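DNA polymerase (Bacillus phage phi29, PDB 2PY5) replicates the viral genome by protein-primed, highly processive DNA synthesis with strand displacement, and proofreads the product with a 3'-5' exonuclease. Local coordinates at residues 79-91 with 100-112. The protein carries 2 engineered substitutions. Numbering follows the deposited sequence.
Sequences FKWSADGLPNTYN and WYMIDICLGYKGK. With nucleotides of chain C; nucleotides of chain B.
N91 and D104 pair through both backbone groups: N91 N reaches D104 O at 2.8 Å, and D104 N returns to N91 O. One step on, Y90 and I105 form a non-hydrogen-bonded pair, with Y90 CA 3.1 Å from D104 O in a CA-H...O contact. At the third pair C106 N meets T89 O almost in line with the carbonyl bond (C=O...N 171°), before the register slips. N88 and T89 both turn their N-H groups to C106 O, each weakly, making a G1 beta bulge where the type II turn L86-T89 enters the strand.

The apolar side, covered by helices 44-54 and 63-76, carries F79, Y90, I103, I105 and L107. The F79 ring receives L107 CD1 at its edge, CZ to CD1 3.9 Å, while I105 CG2 comes obliquely against CE2. Y90 OH is hydrogen-bonded to E75.

The other face is also closely packed at C106, wrapped by the turn. Its SG, anti to the backbone N (chi1 179°), sits 3.3 Å from both G85 O and L86 O, and T89 OG1 donates to L86 O at 2.6 Å. Toward either end this face is loose and wet: at the turn rim one water joins G85 O to Y109 OH, and at the N91-D104 end another accepts from N91 ND2 and donates to D104 OD1 and to O6 of DG2 of chain C. M102, extended through chi1 and chi2, brings SD to 3.2 Å from N1 of that base; a chi3 bend (75°) turns CE toward O6.

Within the turn, P87 CB packs on G108 CA at the hairpin's open end. The whole is an antiparallel beta hairpin in the mixed sheet of the exonuclease domain, helices closing its inner face and single-stranded DNA meeting its outer one.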
loop_
_atom_site.group_PDB
_atom_site.type_symbol
_atom_site.label_atom_id
_atom_site.label_comp_id
_atom_site.label_asym_id
_atom_site.label_seq_id
_atom_site.Cartn_x
_atom_site.Cartn_y
_atom_site.Cartn_z
ATOM N N PHE F 79 -18.749 -27.399 -5.879
ATOM C CA PHE F 79 -17.459 -26.975 -6.426
ATOM C C PHE F 79 -16.349 -27.222 -5.425
ATOM O O PHE F 79 -16.477 -26.859 -4.262
ATOM C CB PHE F 79 -17.470 -25.488 -6.796
ATOM C CG PHE F 79 -18.329 -25.167 -7.971
ATOM C CD1 PHE F 79 -19.701 -25.043 -7.830
ATOM C CD2 PHE F 79 -17.780 -25.018 -9.234
ATOM C CE1 PHE F 79 -20.506 -24.767 -8.908
ATOM C CE2 PHE F 79 -18.577 -24.736 -10.314
ATOM C CZ PHE F 79 -19.942 -24.612 -10.157
ATOM N N LYS F 80 -15.264 -27.828 -5.883
ATOM C CA LYS F 80 -14.072 -27.973 -5.057
ATOM C C LYS F 80 -12.921 -27.182 -5.664
ATOM O O LYS F 80 -12.950 -26.818 -6.839
ATOM C CB LYS F 80 -13.680 -29.437 -4.903
ATOM C CG LYS F 80 -13.152 -30.104 -6.145
ATOM N N TRP F 81 -11.902 -26.941 -4.858
ATOM C CA TRP F 81 -10.709 -26.243 -5.319
ATOM C C TRP F 81 -9.885 -27.125 -6.257
ATOM O O TRP F 81 -9.662 -28.327 -5.992
ATOM C CB TRP F 81 -9.839 -25.801 -4.127
ATOM C CG TRP F 81 -8.757 -24.857 -4.516
ATOM C CD1 TRP F 81 -8.855 -23.516 -4.602
ATOM C CD2 TRP F 81 -7.398 -25.185 -4.857
ATOM N NE1 TRP F 81 -7.654 -22.969 -4.991
ATOM C CE2 TRP F 81 -6.745 -23.972 -5.160
ATOM C CE3 TRP F 81 -6.682 -26.378 -4.952
ATOM C CZ2 TRP F 81 -5.390 -23.927 -5.540
ATOM C CZ3 TRP F 81 -5.339 -26.327 -5.329
ATOM C CH2 TRP F 81 -4.723 -25.109 -5.619
ATOM N N SER F 82 -9.410 -26.530 -7.345
ATOM C CA SER F 82 -8.440 -27.182 -8.221
ATOM C C SER F 82 -7.570 -26.143 -8.899
ATOM O O SER F 82 -8.091 -25.150 -9.397
ATOM C CB SER F 82 -9.162 -28.004 -9.289
ATOM O OG SER F 82 -8.248 -28.432 -10.289
ATOM N N ALA F 83 -6.255 -26.400 -8.943
ATOM C CA ALA F 83 -5.311 -25.542 -9.640
ATOM C C ALA F 83 -5.371 -25.741 -11.164
ATOM O O ALA F 83 -4.778 -24.954 -11.912
ATOM C CB ALA F 83 -3.874 -25.822 -9.133
ATOM N N ASP F 84 -6.086 -26.772 -11.611
ATOM C CA ASP F 84 -5.942 -27.299 -12.975
ATOM C C ASP F 84 -7.142 -27.046 -13.886
ATOM O O ASP F 84 -7.194 -27.564 -15.009
ATOM C CB ASP F 84 -5.670 -28.795 -12.905
ATOM C CG ASP F 84 -4.338 -29.110 -12.256
ATOM O OD1 ASP F 84 -3.425 -28.258 -12.326
ATOM O OD2 ASP F 84 -4.212 -30.210 -11.684
ATOM N N GLY F 85 -8.091 -26.251 -13.420
ATOM C CA GLY F 85 -9.219 -25.848 -14.249
ATOM C C GLY F 85 -10.109 -26.998 -14.674
ATOM O O GLY F 85 -10.550 -27.048 -15.818
ATOM N N LEU F 86 -10.360 -27.933 -13.764
ATOM C CA LEU F 86 -11.267 -29.033 -14.035
ATOM C C LEU F 86 -12.716 -28.564 -14.004
ATOM O O LEU F 86 -13.035 -27.583 -13.336
ATOM C CB LEU F 86 -11.084 -30.151 -13.019
ATOM C CG LEU F 86 -9.721 -30.827 -12.999
ATOM C CD1 LEU F 86 -9.733 -31.880 -11.919
ATOM C CD2 LEU F 86 -9.374 -31.439 -14.346
ATOM N N PRO F 87 -13.610 -29.269 -14.716
ATOM C CA PRO F 87 -15.021 -28.894 -14.668
ATOM C C PRO F 87 -15.568 -28.929 -13.251
ATOM O O PRO F 87 -15.221 -29.832 -12.483
ATOM C CB PRO F 87 -15.699 -29.957 -15.542
ATOM C CG PRO F 87 -14.657 -30.440 -16.424
ATOM C CD PRO F 87 -13.393 -30.413 -15.612
ATOM N N ASN F 88 -16.413 -27.958 -12.924
ATOM C CA ASN F 88 -17.038 -27.848 -11.595
ATOM C C ASN F 88 -16.033 -27.706 -10.476
ATOM O O ASN F 88 -16.170 -28.279 -9.412
ATOM C CB ASN F 88 -17.989 -29.013 -11.326
ATOM C CG ASN F 88 -19.147 -29.015 -12.261
ATOM O OD1 ASN F 88 -19.820 -27.996 -12.425
ATOM N ND2 ASN F 88 -19.393 -30.154 -12.898
ATOM N N THR F 89 -15.021 -26.895 -10.732
ATOM C CA THR F 89 -14.044 -26.529 -9.706
ATOM C C THR F 89 -13.740 -25.046 -9.808
ATOM O O THR F 89 -14.121 -24.389 -10.779
ATOM C CB THR F 89 -12.727 -27.303 -9.857
ATOM O OG1 THR F 89 -12.044 -26.872 -11.040
ATOM C CG2 THR F 89 -12.956 -28.831 -9.895
ATOM N N TYR F 90 -13.036 -24.524 -8.808
ATOM C CA TYR F 90 -12.590 -23.135 -8.807
ATOM C C TYR F 90 -11.112 -23.097 -8.434
ATOM O O TYR F 90 -10.617 -23.965 -7.712
ATOM C CB TYR F 90 -13.431 -22.246 -7.873
ATOM C CG TYR F 90 -13.262 -22.574 -6.412
ATOM C CD1 TYR F 90 -12.406 -21.831 -5.610
ATOM C CD2 TYR F 90 -13.939 -23.635 -5.840
ATOM C CE1 TYR F 90 -12.231 -22.122 -4.290
ATOM C CE2 TYR F 90 -13.774 -23.952 -4.486
ATOM C CZ TYR F 90 -12.923 -23.184 -3.718
ATOM O OH TYR F 90 -12.707 -23.474 -2.391
ATOM N N ASN F 91 -10.412 -22.132 -9.011
ATOM C CA ASN F 91 -9.001 -21.858 -8.707
ATOM C C ASN F 91 -8.958 -20.502 -8.010
ATOM O O ASN F 91 -9.904 -19.701 -8.109
ATOM C CB ASN F 91 -8.185 -21.832 -10.005
ATOM C CG ASN F 91 -6.680 -21.710 -9.774
ATOM O OD1 ASN F 91 -6.171 -22.030 -8.702
ATOM N ND2 ASN F 91 -5.963 -21.260 -10.790
ATOM N N TRP F 100 -5.912 -11.315 -1.659
ATOM C CA TRP F 100 -6.803 -11.991 -2.606
ATOM C C TRP F 100 -6.771 -11.280 -3.943
ATOM O O TRP F 100 -6.977 -10.043 -3.995
ATOM C CB TRP F 100 -8.245 -12.027 -2.087
ATOM C CG TRP F 100 -8.423 -12.942 -0.903
ATOM C CD1 TRP F 100 -7.632 -13.013 0.216
ATOM C CD2 TRP F 100 -9.461 -13.896 -0.724
ATOM N NE1 TRP F 100 -8.103 -13.978 1.062
ATOM C CE2 TRP F 100 -9.234 -14.526 0.519
ATOM C CE3 TRP F 100 -10.565 -14.289 -1.489
ATOM C CZ2 TRP F 100 -10.067 -15.530 0.993
ATOM C CZ3 TRP F 100 -11.410 -15.303 -0.994
ATOM C CH2 TRP F 100 -11.150 -15.893 0.226
ATOM N N TYR F 101 -6.492 -12.045 -5.002
ATOM C CA TYR F 101 -6.383 -11.490 -6.379
ATOM C C TYR F 101 -7.424 -12.055 -7.336
ATOM O O TYR F 101 -7.829 -11.364 -8.265
ATOM C CB TYR F 101 -5.007 -11.745 -6.997
ATOM C CG TYR F 101 -3.883 -11.066 -6.275
ATOM C CD1 TYR F 101 -3.280 -11.675 -5.194
ATOM C CD2 TYR F 101 -3.446 -9.818 -6.648
ATOM C CE1 TYR F 101 -2.266 -11.072 -4.524
ATOM C CE2 TYR F 101 -2.418 -9.176 -5.984
ATOM C CZ TYR F 101 -1.828 -9.803 -4.903
ATOM O OH TYR F 101 -0.784 -9.201 -4.231
ATOM N N MET F 102 -7.843 -13.302 -7.149
ATOM C CA MET F 102 -8.660 -13.983 -8.160
ATOM C C MET F 102 -9.369 -15.187 -7.581
ATOM O O MET F 102 -8.795 -15.943 -6.798
ATOM C CB MET F 102 -7.783 -14.431 -9.354
ATOM C CG MET F 102 -8.583 -15.046 -10.521
ATOM S SD MET F 102 -7.540 -15.859 -11.723
ATOM C CE MET F 102 -7.128 -17.334 -10.807
ATOM N N ILE F 103 -10.613 -15.365 -8.022
ATOM C CA ILE F 103 -11.345 -16.633 -7.933
ATOM C C ILE F 103 -11.823 -16.938 -9.354
ATOM O O ILE F 103 -12.527 -16.130 -9.934
ATOM C CB ILE F 103 -12.575 -16.544 -7.025
ATOM C CG1 ILE F 103 -12.213 -16.041 -5.631
ATOM C CG2 ILE F 103 -13.270 -17.930 -6.928
ATOM C CD1 ILE F 103 -13.438 -15.645 -4.778
ATOM N N ASP F 104 -11.422 -18.079 -9.901
ATOM C CA ASP F 104 -11.760 -18.462 -11.288
ATOM C C ASP F 104 -12.613 -19.718 -11.212
ATOM O O ASP F 104 -12.129 -20.780 -10.821
ATOM C CB ASP F 104 -10.487 -18.708 -12.063
ATOM C CG ASP F 104 -10.702 -18.862 -13.563
ATOM O OD1 ASP F 104 -9.696 -19.054 -14.281
ATOM O OD2 ASP F 104 -11.863 -18.794 -14.002
ATOM N N ILE F 105 -13.891 -19.594 -11.580
ATOM C CA ILE F 105 -14.840 -20.676 -11.430
ATOM C C ILE F 105 -15.031 -21.341 -12.779
ATOM O O ILE F 105 -15.487 -20.696 -13.738
ATOM C CB ILE F 105 -16.195 -20.140 -10.912
ATOM C CG1 ILE F 105 -16.024 -19.404 -9.573
ATOM C CG2 ILE F 105 -17.234 -21.285 -10.792
ATOM C CD1 ILE F 105 -17.190 -18.521 -9.221
ATOM N N CYS F 106 -14.670 -22.615 -12.857
ATOM C CA CYS F 106 -14.663 -23.367 -14.120
ATOM C C CYS F 106 -15.888 -24.252 -14.217
ATOM O O CYS F 106 -16.073 -25.131 -13.385
ATOM C CB CYS F 106 -13.451 -24.281 -14.170
ATOM S SG CYS F 106 -13.349 -25.257 -15.661
ATOM N N LEU F 107 -16.695 -24.068 -15.252
ATOM C CA LEU F 107 -17.833 -24.949 -15.498
ATOM C C LEU F 107 -17.460 -26.145 -16.372
ATOM O O LEU F 107 -18.051 -27.226 -16.247
ATOM C CB LEU F 107 -18.986 -24.160 -16.116
ATOM C CG LEU F 107 -19.763 -23.226 -15.180
ATOM C CD1 LEU F 107 -20.379 -24.028 -14.038
ATOM C CD2 LEU F 107 -18.909 -22.063 -14.653
ATOM N N GLY F 108 -16.471 -25.968 -17.238
ATOM C CA GLY F 108 -16.024 -27.011 -18.140
ATOM C C GLY F 108 -15.983 -26.419 -19.520
ATOM O O GLY F 108 -15.665 -25.233 -19.665
ATOM N N TYR F 109 -16.307 -27.248 -20.514
ATOM C CA TYR F 109 -16.323 -26.846 -21.914
ATOM C C TYR F 109 -17.671 -27.156 -22.558
ATOM O O TYR F 109 -18.287 -28.199 -22.286
ATOM C CB TYR F 109 -15.195 -27.555 -22.678
ATOM C CG TYR F 109 -13.803 -27.191 -22.200
ATOM C CD1 TYR F 109 -13.203 -27.888 -21.166
ATOM C CD2 TYR F 109 -13.087 -26.159 -22.795
ATOM C CE1 TYR F 109 -11.929 -27.558 -20.719
ATOM C CE2 TYR F 109 -11.806 -25.830 -22.365
ATOM C CZ TYR F 109 -11.236 -26.531 -21.321
ATOM O OH TYR F 109 -9.961 -26.206 -20.878
ATOM N N LYS F 110 -18.119 -26.249 -23.428
ATOM C CA LYS F 110 -19.267 -26.491 -24.298
ATOM C C LYS F 110 -18.841 -26.189 -25.721
ATOM O O LYS F 110 -18.489 -25.045 -26.027
ATOM C CB LYS F 110 -20.451 -25.603 -23.937
ATOM C CG LYS F 110 -21.046 -25.893 -22.582
ATOM C CD LYS F 110 -22.390 -25.173 -22.404
ATOM C CE LYS F 110 -22.843 -25.212 -20.954
ATOM N NZ LYS F 110 -24.260 -24.756 -20.749
ATOM N N GLY F 111 -18.838 -27.219 -26.552
ATOM C CA GLY F 111 -18.329 -27.122 -27.912
ATOM C C GLY F 111 -16.888 -26.652 -27.847
ATOM O O GLY F 111 -16.088 -27.211 -27.099
ATOM N N LYS F 112 -16.568 -25.597 -28.591
ATOM C CA LYS F 112 -15.209 -25.052 -28.611
ATOM C C LYS F 112 -14.862 -24.166 -27.406
ATOM O O LYS F 112 -13.695 -23.800 -27.232
ATOM C CB LYS F 112 -14.984 -24.242 -29.894
ATOM C CG LYS F 112 -15.317 -24.949 -31.180
ATOM C CD LYS F 112 -14.931 -24.078 -32.370
ATOM C CE LYS F 112 -15.450 -24.639 -33.647
ATOM N NZ LYS F 112 -14.933 -26.003 -33.885
ATOM P P DG C 2 3.509 -15.563 -14.632
ATOM O OP1 DG C 2 4.388 -14.766 -15.518
ATOM O OP2 DG C 2 4.089 -16.250 -13.453
ATOM O "O5'" DG C 2 2.264 -14.653 -14.160
ATOM C "C5'" DG C 2 1.560 -13.954 -15.184
ATOM C "C4'" DG C 2 0.325 -13.201 -14.724
ATOM O "O4'" DG C 2 -0.803 -14.094 -14.675
ATOM C "C3'" DG C 2 0.344 -12.547 -13.355
ATOM O "O3'" DG C 2 -0.279 -11.302 -13.523
ATOM C "C2'" DG C 2 -0.500 -13.436 -12.452
ATOM C "C1'" DG C 2 -1.520 -13.902 -13.469
ATOM N N9 DG C 2 -2.125 -15.200 -13.254
ATOM C C8 DG C 2 -1.564 -16.311 -12.680
ATOM N N7 DG C 2 -2.363 -17.340 -12.672
ATOM C C5 DG C 2 -3.515 -16.865 -13.297
ATOM C C6 DG C 2 -4.732 -17.518 -13.573
ATOM O O6 DG C 2 -5.023 -18.692 -13.315
ATOM N N1 DG C 2 -5.641 -16.682 -14.226
ATOM C C2 DG C 2 -5.408 -15.366 -14.560
ATOM N N2 DG C 2 -6.404 -14.705 -15.181
ATOM N N3 DG C 2 -4.263 -14.741 -14.298
ATOM C C4 DG C 2 -3.378 -15.553 -13.671
ATOM P P DA C 3 0.470 -9.975 -13.076
ATOM O OP1 DA C 3 -0.400 -8.875 -13.538
ATOM O OP2 DA C 3 1.912 -10.104 -13.466
ATOM O "O5'" DA C 3 0.418 -10.039 -11.483
ATOM C "C5'" DA C 3 -0.766 -9.663 -10.841
ATOM C "C4'" DA C 3 -0.688 -10.130 -9.402
ATOM O "O4'" DA C 3 -0.643 -11.570 -9.389
ATOM C "C3'" DA C 3 0.547 -9.692 -8.632
ATOM O "O3'" DA C 3 0.237 -8.538 -7.868
ATOM C "C2'" DA C 3 0.830 -10.870 -7.690
ATOM C "C1'" DA C 3 0.210 -12.083 -8.369
ATOM N N9 DA C 3 1.088 -12.978 -9.125
ATOM C C8 DA C 3 2.027 -12.612 -10.065
ATOM N N7 DA C 3 2.636 -13.627 -10.642
ATOM C C5 DA C 3 2.049 -14.733 -10.046
ATOM C C6 DA C 3 2.246 -16.119 -10.204
ATOM N N6 DA C 3 3.135 -16.642 -11.057
ATOM N N1 DA C 3 1.487 -16.956 -9.452
ATOM C C2 DA C 3 0.597 -16.432 -8.596
ATOM N N3 DA C 3 0.328 -15.145 -8.359
ATOM C C4 DA C 3 1.087 -14.346 -9.123
ATOM P P DT B 5 -2.147 -17.189 8.164
ATOM O OP1 DT B 5 -1.066 -17.068 9.179
ATOM O OP2 DT B 5 -2.057 -18.208 7.094
ATOM O "O5'" DT B 5 -3.528 -17.479 8.921
ATOM C "C5'" DT B 5 -3.902 -16.720 10.058
ATOM C "C4'" DT B 5 -5.406 -16.760 10.247
ATOM O "O4'" DT B 5 -6.066 -15.993 9.210
ATOM C "C3'" DT B 5 -6.044 -18.141 10.175
ATOM O "O3'" DT B 5 -7.120 -18.193 11.098
ATOM C "C2'" DT B 5 -6.533 -18.249 8.732
ATOM C "C1'" DT B 5 -6.970 -16.816 8.488
ATOM N N1 DT B 5 -6.878 -16.334 7.081
ATOM C C2 DT B 5 -7.957 -15.687 6.513
ATOM O O2 DT B 5 -9.040 -15.459 7.068
ATOM N N3 DT B 5 -7.709 -15.272 5.223
ATOM C C4 DT B 5 -6.555 -15.442 4.479
ATOM O O4 DT B 5 -6.470 -15.002 3.336
ATOM C C5 DT B 5 -5.472 -16.112 5.140
ATOM C C7 DT B 5 -4.173 -16.353 4.444
ATOM C C6 DT B 5 -5.679 -16.525 6.403
HETATM O O HOH W 1 -9.794 -25.449 -18.162
HETATM O O HOH W 2 -7.284 -19.843 -13.342
#